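Local coordinates for interphotoreceptor retinoid-binding protein (Xenopus laevis, PDB 1J7X), which probably binds retinoids and ferries them between photoreceptors and pigment epithelium in the eye, the crystallised chain being a functional unit of the protein, at residues A[17-21]-A[258-262]; A[28-32]-A[54-58]; A[213-219]-A[237-243]. All blocks are in the same frame, centred on the assembly; numbering follows the deposited sequence.

Contact 1: A[17-21]-A[258-262]; sequences NNYAF and VPIIN
N18 opens the contact with its backbone. It stands at the end of helix 2-18, and its O receives a CA-H...O contact from I260 CA at 3.4 Å. Y19 is the first residue to leave helical geometry. Its CA lies 3.6 Å from V258 CG1, the branch of the valine that reaches the helix end. The Y19 ring swings on to P259 because CG stands anti to the backbone N (chi1 180°). There P259 CG meets the ring edge in its plane, 3.4 Å from Y19 CE1. The phenol continues past the proline, and its OH hydrogen-bonds D60.

A20 supplies the backbone bond. Its N donates to P259 O at 2.8 Å, fairly straight at 160°. Its CB points at the other segment and touches N262 ND2 at 3.6 Å. F21 follows, and its N lies over the centre of the Y19 ring. Its own ring takes N262 ND2 over the centre of one face, 3.1 Å above the plane. Amide and ring are tilted 58° apart, and the oxygen of that amide, OD1, is held by R62. R24 makes a cation-pi contact with F21, and the Y270 ring also meets it.

Strand 254-265 is interrupted at I260. The backbone N atoms of I260 and I261 both probably bond to H243 O, as in a classic beta bulge. The strand belongs to an antiparallel sheet. The contact thus ties the N-terminal helical region to that sheet, joining the C-terminal end of a helix to a strand interrupted by what is probably a classic bulge.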
# COMPACT_ATOMS: atom_id res chain seq x y z
N ASN A 17 20.71 1.46 -12.73
CA ASN A 17 19.86 2.55 -13.14
C ASN A 17 18.47 2.62 -12.50
O ASN A 17 17.89 3.66 -12.49
CB ASN A 17 19.68 2.50 -14.59
CG ASN A 17 21.02 2.66 -15.32
OD1 ASN A 17 21.78 3.61 -15.02
ND2 ASN A 17 21.29 1.76 -16.26
N ASN A 18 18.03 1.53 -11.90
CA ASN A 18 16.64 1.52 -11.34
C ASN A 18 16.42 1.16 -9.87
O ASN A 18 15.42 1.57 -9.29
CB ASN A 18 15.79 0.64 -12.21
CG ASN A 18 15.90 1.00 -13.70
OD1 ASN A 18 16.67 0.39 -14.47
ND2 ASN A 18 15.07 1.85 -14.13
N TYR A 19 17.30 0.37 -9.29
CA TYR A 19 17.06 -0.17 -7.94
C TYR A 19 16.96 0.97 -6.94
O TYR A 19 17.93 1.75 -6.76
CB TYR A 19 18.17 -1.13 -7.55
CG TYR A 19 18.04 -1.73 -6.21
CD1 TYR A 19 16.79 -2.19 -5.76
CD2 TYR A 19 19.11 -1.92 -5.38
CE1 TYR A 19 16.64 -2.79 -4.57
CE2 TYR A 19 18.91 -2.44 -4.09
CZ TYR A 19 17.66 -2.98 -3.73
OH TYR A 19 17.51 -3.53 -2.48
N ALA A 20 15.83 1.02 -6.24
CA ALA A 20 15.62 2.11 -5.26
C ALA A 20 16.77 2.40 -4.30
O ALA A 20 16.97 3.55 -3.92
CB ALA A 20 14.43 1.85 -4.43
N PHE A 21 17.47 1.38 -3.86
CA PHE A 21 18.56 1.54 -2.90
C PHE A 21 19.89 1.72 -3.68
O PHE A 21 20.70 0.83 -3.69
CB PHE A 21 18.68 0.35 -2.00
CG PHE A 21 17.70 0.31 -0.85
CD1 PHE A 21 17.80 1.21 0.19
CD2 PHE A 21 16.69 -0.63 -0.80
CE1 PHE A 21 16.99 1.16 1.18
CE2 PHE A 21 15.85 -0.67 0.22
CZ PHE A 21 15.97 0.21 1.22
N VAL A 258 12.08 -5.08 -9.99
CA VAL A 258 12.93 -4.18 -9.23
C VAL A 258 12.21 -3.05 -8.55
O VAL A 258 11.45 -2.30 -9.18
CB VAL A 258 14.02 -3.57 -10.18
CG1 VAL A 258 14.91 -2.67 -9.41
CG2 VAL A 258 14.79 -4.67 -10.84
N PRO A 259 12.39 -2.90 -7.23
CA PRO A 259 11.75 -1.78 -6.58
C PRO A 259 12.41 -0.50 -6.98
O PRO A 259 13.58 -0.44 -6.87
CB PRO A 259 11.94 -2.07 -5.09
CG PRO A 259 13.24 -2.89 -5.07
CD PRO A 259 13.10 -3.75 -6.25
N ILE A 260 11.68 0.42 -7.59
CA ILE A 260 12.24 1.69 -8.02
C ILE A 260 11.93 2.78 -7.03
O ILE A 260 12.46 3.86 -7.08
CB ILE A 260 11.70 2.10 -9.38
CG1 ILE A 260 10.16 2.37 -9.25
CG2 ILE A 260 11.94 1.03 -10.46
CD1 ILE A 260 9.54 2.96 -10.51
N ILE A 261 11.08 2.49 -6.03
CA ILE A 261 10.75 3.48 -5.08
C ILE A 261 10.94 3.00 -3.70
O ILE A 261 10.55 1.83 -3.38
CB ILE A 261 9.22 3.79 -5.28
CG1 ILE A 261 9.01 4.68 -6.48
CG2 ILE A 261 8.65 4.42 -4.06
CD1 ILE A 261 7.60 4.78 -6.97
N ASN A 262 11.40 3.83 -2.81
CA ASN A 262 11.50 3.50 -1.41
C ASN A 262 10.46 4.33 -0.71
O ASN A 262 10.22 5.51 -1.11
CB ASN A 262 12.93 3.77 -0.82
CG ASN A 262 13.79 2.50 -0.82
OD1 ASN A 262 13.21 1.36 -0.85
ND2 ASN A 262 15.08 2.64 -0.98

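Contact 2: A[28-32]-A[54-58]; sequences LLQHL and LQSLT
L57 packs between L28 and H31 in a small helix-helix interface of the N-terminal helical region. Helix 25-31 supplies L28 and H31, and helix 43-58 supplies L57. No hydrogen bond crosses, so the two helices are joined here by side-chain contact alone.

L57 CB already touches the neighbouring helix, 4.1 Å from L28 CD2. CG stands anti to the carbonyl carbon (chi1 -62°), which carries it toward helix 25-31. Beyond it the two methyls part to different partners. CD1 fits between H31 CB, at 3.6 Å, and L28 CD2. CD2 turns to the imidazole and lies 3.6 Å from H31 CD2, with NE2 a little farther off. The two side chains cross at a slant. L57 and L28 instead run past each other in opposite directions. With an alanine in place of H31 the imidazole is gone, and L57 CD2 would probably lose its partner across the interface while CD1 kept its contact with CB.

L28 CD2 is the methyl that serves most neighbours. Besides L57 CD1, at 3.9 Å, it meets L54 CD2 at 4.0 Å. T58 CG2 is 4.1 Å from it. L28 lies at about a right angle to both the L54 and T58 side chains. L32 adds a looser touch: its CD1 is 4.4 Å from L54 CD2. L32 also packs on L8, C12 and L15 of helix 2-18, which brings a third helix to the interface.

At the end of helix 43-58 the N and OG1 of T58 both donate to L54 O. OG1 is also hydrogen-bonded to D60 N. The bond from T58 OG1 to L54 O, 2.7 Å long, comes from above the carbonyl plane.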
# COMPACT_ATOMS: atom_id res chain seq x y z
N LEU A 28 27.04 -4.42 -4.87
CA LEU A 28 26.42 -5.42 -5.71
C LEU A 28 27.27 -5.61 -6.97
O LEU A 28 27.41 -6.72 -7.50
CB LEU A 28 25.05 -4.94 -6.12
CG LEU A 28 24.03 -5.17 -5.06
CD1 LEU A 28 22.71 -4.34 -5.43
CD2 LEU A 28 23.68 -6.62 -4.98
N LEU A 29 27.81 -4.49 -7.46
CA LEU A 29 28.67 -4.55 -8.68
C LEU A 29 30.02 -5.25 -8.35
O LEU A 29 30.69 -5.81 -9.26
CB LEU A 29 28.93 -3.12 -9.26
CG LEU A 29 27.89 -2.63 -10.27
CD1 LEU A 29 27.96 -3.40 -11.59
CD2 LEU A 29 26.55 -2.80 -9.77
N GLN A 30 30.40 -5.28 -7.08
CA GLN A 30 31.61 -6.02 -6.69
C GLN A 30 31.30 -7.51 -6.52
O GLN A 30 32.08 -8.39 -6.97
CB GLN A 30 32.12 -5.50 -5.34
CG GLN A 30 32.72 -4.09 -5.39
CD GLN A 30 34.03 -3.99 -6.13
OE1 GLN A 30 34.78 -5.02 -6.20
NE2 GLN A 30 34.36 -2.76 -6.66
N HIS A 31 30.18 -7.85 -5.88
CA HIS A 31 29.93 -9.22 -5.59
C HIS A 31 29.40 -10.01 -6.79
O HIS A 31 29.77 -11.14 -7.02
CB HIS A 31 28.93 -9.30 -4.45
CG HIS A 31 29.53 -9.08 -3.11
ND1 HIS A 31 30.56 -9.85 -2.61
CD2 HIS A 31 29.24 -8.18 -2.14
CE1 HIS A 31 30.86 -9.45 -1.40
NE2 HIS A 31 30.08 -8.43 -1.08
N LEU A 32 28.41 -9.48 -7.48
CA LEU A 32 27.78 -10.26 -8.52
C LEU A 32 28.75 -10.90 -9.57
O LEU A 32 28.56 -12.05 -9.96
CB LEU A 32 26.75 -9.45 -9.22
CG LEU A 32 25.51 -9.16 -8.38
CD1 LEU A 32 24.52 -8.26 -9.09
CD2 LEU A 32 24.84 -10.51 -7.98
N LEU A 54 21.23 -12.10 -4.26
CA LEU A 54 20.66 -10.80 -4.05
C LEU A 54 20.08 -10.60 -2.64
O LEU A 54 20.25 -9.54 -2.05
CB LEU A 54 19.58 -10.46 -5.09
CG LEU A 54 20.17 -10.25 -6.56
CD1 LEU A 54 19.06 -10.27 -7.54
CD2 LEU A 54 20.93 -8.94 -6.65
N GLN A 55 19.36 -11.60 -2.14
CA GLN A 55 18.72 -11.45 -0.81
C GLN A 55 19.80 -11.44 0.28
O GLN A 55 19.72 -10.72 1.23
CB GLN A 55 17.77 -12.58 -0.57
CG GLN A 55 16.52 -12.56 -1.39
CD GLN A 55 15.86 -11.12 -1.40
OE1 GLN A 55 15.64 -10.51 -0.30
NE2 GLN A 55 15.73 -10.52 -2.60
N SER A 56 20.92 -12.14 0.05
CA SER A 56 21.99 -12.07 1.05
C SER A 56 22.63 -10.73 1.14
O SER A 56 22.97 -10.20 2.17
CB SER A 56 23.02 -13.13 0.72
OG SER A 56 22.47 -14.40 0.87
N LEU A 57 22.73 -10.10 0.01
CA LEU A 57 23.33 -8.84 -0.09
C LEU A 57 22.42 -7.69 0.10
O LEU A 57 22.94 -6.61 0.47
CB LEU A 57 23.90 -8.72 -1.49
CG LEU A 57 24.98 -9.74 -1.80
CD1 LEU A 57 25.51 -9.51 -3.20
CD2 LEU A 57 26.15 -9.51 -0.74
N THR A 58 21.10 -7.84 -0.13
CA THR A 58 20.17 -6.68 0.03
C THR A 58 19.10 -6.84 1.06
O THR A 58 18.56 -5.87 1.55
CB THR A 58 19.41 -6.35 -1.30
OG1 THR A 58 18.54 -7.46 -1.61
CG2 THR A 58 20.42 -6.22 -2.48

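Contact 3: A[213-219]-A[237-243]; sequences TATAAEE and TSGNLMH
The start of helix 216-226 meets loop 237-243 in the peptidase S41-like part of the chain. T215 holds the N-cap position and has unusual backbone angles (phi 31°, psi -116°). By comparison with S41 peptidases this is probably the place of their nucleophilic serine.

E218 carries most of the bonding. Its CG is anti to the carbonyl carbon (chi1 -63°) and the chain then runs out extended into the loop. OE1 accepts T237 OG1 at 2.6 Å on its anti side. It also accepts G239 N at 2.8 Å on its syn side, and both donors come from the same face of the carboxylate. OE2 uses its syn lone pair for N240 N, at 2.9 Å. Three bonds therefore fix the rotation of the carboxylate, and two backbone N-H groups would help to stabilise its charge. T237 OG1 is itself also bonded to V276 N.

Three more bonds add to the grip. T213 O accepts both S238 N, at 3.1 Å, and S238 OG, at 2.9 Å. T215 N donates to N240 O at 2.9 Å. Farther along, L241 CD2 packs on E218 CB at 3.9 Å and on E219 CG. E219 OE2 receives a weak bond from H243 NE2, 3.3 Å long, and a water that bridges to M242 N.

The turn after strand 204-209 leads into helix 216-226. The loop runs from strand 231-234 of the mixed sheet to strand 244-248 of the antiparallel one, so it passes from one sheet to the other. E219 touching F263 of strand 254-265 is a further link.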
# COMPACT_ATOMS: atom_id res chain seq x y z
N THR A 213 -6.58 -7.43 0.67
CA THR A 213 -6.33 -5.98 0.73
C THR A 213 -5.09 -5.62 -0.07
O THR A 213 -4.01 -6.27 0.11
CB THR A 213 -6.18 -5.56 2.18
OG1 THR A 213 -7.31 -6.07 2.96
CG2 THR A 213 -6.05 -3.99 2.36
N ALA A 214 -5.17 -4.66 -0.99
CA ALA A 214 -4.10 -4.39 -1.93
C ALA A 214 -3.82 -2.92 -2.19
O ALA A 214 -4.70 -2.08 -1.95
CB ALA A 214 -4.39 -5.06 -3.24
N THR A 215 -2.68 -2.70 -2.82
CA THR A 215 -2.14 -1.39 -3.17
C THR A 215 -2.51 -0.24 -2.21
O THR A 215 -2.19 -0.27 -1.01
CB THR A 215 -2.57 -1.09 -4.66
OG1 THR A 215 -3.99 -1.22 -4.86
CG2 THR A 215 -2.06 -2.18 -5.63
N ALA A 216 -3.27 0.71 -2.78
CA ALA A 216 -3.62 1.90 -2.01
C ALA A 216 -4.21 1.56 -0.65
O ALA A 216 -4.08 2.31 0.33
CB ALA A 216 -4.55 2.81 -2.75
N ALA A 217 -5.02 0.46 -0.57
CA ALA A 217 -5.60 0.07 0.72
C ALA A 217 -4.53 -0.33 1.74
O ALA A 217 -4.69 -0.08 2.91
CB ALA A 217 -6.66 -1.05 0.50
N GLU A 218 -3.51 -1.02 1.26
CA GLU A 218 -2.39 -1.40 2.14
C GLU A 218 -1.62 -0.17 2.66
O GLU A 218 -1.32 -0.07 3.80
CB GLU A 218 -1.45 -2.35 1.35
CG GLU A 218 -2.07 -3.66 0.92
CD GLU A 218 -1.05 -4.62 0.24
OE1 GLU A 218 -0.19 -5.26 1.01
OE2 GLU A 218 -1.02 -4.68 -1.01
N GLU A 219 -1.44 0.79 1.74
CA GLU A 219 -0.77 2.04 2.09
C GLU A 219 -1.50 2.76 3.11
O GLU A 219 -0.93 3.22 4.11
CB GLU A 219 -0.52 2.91 0.89
CG GLU A 219 0.64 2.44 0.04
CD GLU A 219 0.96 3.39 -1.17
OE1 GLU A 219 0.72 4.61 -1.04
OE2 GLU A 219 1.48 2.83 -2.21
N THR A 237 -1.65 -8.54 4.63
CA THR A 237 -2.20 -8.15 3.34
C THR A 237 -1.48 -8.73 2.13
O THR A 237 -0.47 -9.42 2.32
CB THR A 237 -2.35 -6.63 3.27
OG1 THR A 237 -1.10 -5.98 3.30
CG2 THR A 237 -3.17 -6.09 4.52
N SER A 238 -1.97 -8.42 0.94
CA SER A 238 -1.51 -9.07 -0.26
C SER A 238 -0.08 -8.82 -0.63
O SER A 238 0.45 -9.63 -1.28
CB SER A 238 -2.42 -8.68 -1.45
OG SER A 238 -2.21 -7.37 -1.83
N GLY A 239 0.53 -7.71 -0.21
CA GLY A 239 1.88 -7.36 -0.58
C GLY A 239 2.01 -6.87 -1.96
O GLY A 239 3.06 -7.06 -2.64
N ASN A 240 0.96 -6.27 -2.50
CA ASN A 240 1.02 -5.73 -3.85
C ASN A 240 1.03 -4.26 -3.78
O ASN A 240 -0.03 -3.68 -3.62
CB ASN A 240 -0.24 -6.16 -4.63
CG ASN A 240 -0.38 -7.68 -4.80
OD1 ASN A 240 -1.46 -8.18 -5.14
ND2 ASN A 240 0.71 -8.42 -4.55
N LEU A 241 2.17 -3.62 -3.81
CA LEU A 241 2.28 -2.16 -3.79
C LEU A 241 2.82 -1.71 -5.16
O LEU A 241 3.47 -2.49 -5.87
CB LEU A 241 3.26 -1.70 -2.74
CG LEU A 241 2.89 -1.98 -1.29
CD1 LEU A 241 3.95 -1.47 -0.30
CD2 LEU A 241 1.58 -1.27 -0.91
N MSE A 242 2.61 -0.45 -5.52
CA MSE A 242 3.03 0.02 -6.84
C MSE A 242 4.40 0.69 -6.70
O MSE A 242 4.59 1.85 -7.12
CB MSE A 242 1.99 1.01 -7.37
CG MSE A 242 0.68 0.44 -7.64
SE MSE A 242 -0.44 1.68 -8.55
CE MSE A 242 0.56 1.89 -10.01
N HIS A 243 5.37 -0.01 -6.11
CA HIS A 243 6.71 0.53 -5.93
C HIS A 243 7.76 -0.12 -6.83
O HIS A 243 8.92 0.22 -6.73
CB HIS A 243 7.14 0.36 -4.46
CG HIS A 243 6.24 1.07 -3.50
ND1 HIS A 243 6.24 0.80 -2.15
CD2 HIS A 243 5.30 2.03 -3.68
CE1 HIS A 243 5.40 1.61 -1.52
NE2 HIS A 243 4.78 2.33 -2.44
O HOH W 1 0.62 0.87 -4.06

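Overall arrangement
From the N terminus, helix 2-18 ends in contact 1, whose partner 258-262 comes 237 residues later. That long loop encloses the other two contacts. Contact 2 closes first, a short loop between helices 25-31 and 43-58. Contact 3 closes next, within the peptidase S41 range, and joins 213-219 to 237-243. Contacts 2 and 3 follow in series and do not touch; their nearest atoms are about 13 Å apart. Contact 1 touches both. Y19 OH packs on T58 CB of contact 2, and the backbone of H243 in contact 3 probably bonds to 260-261. Contact 1 thus links the N-terminal helices, through the antiparallel sheet, to the S41-like core.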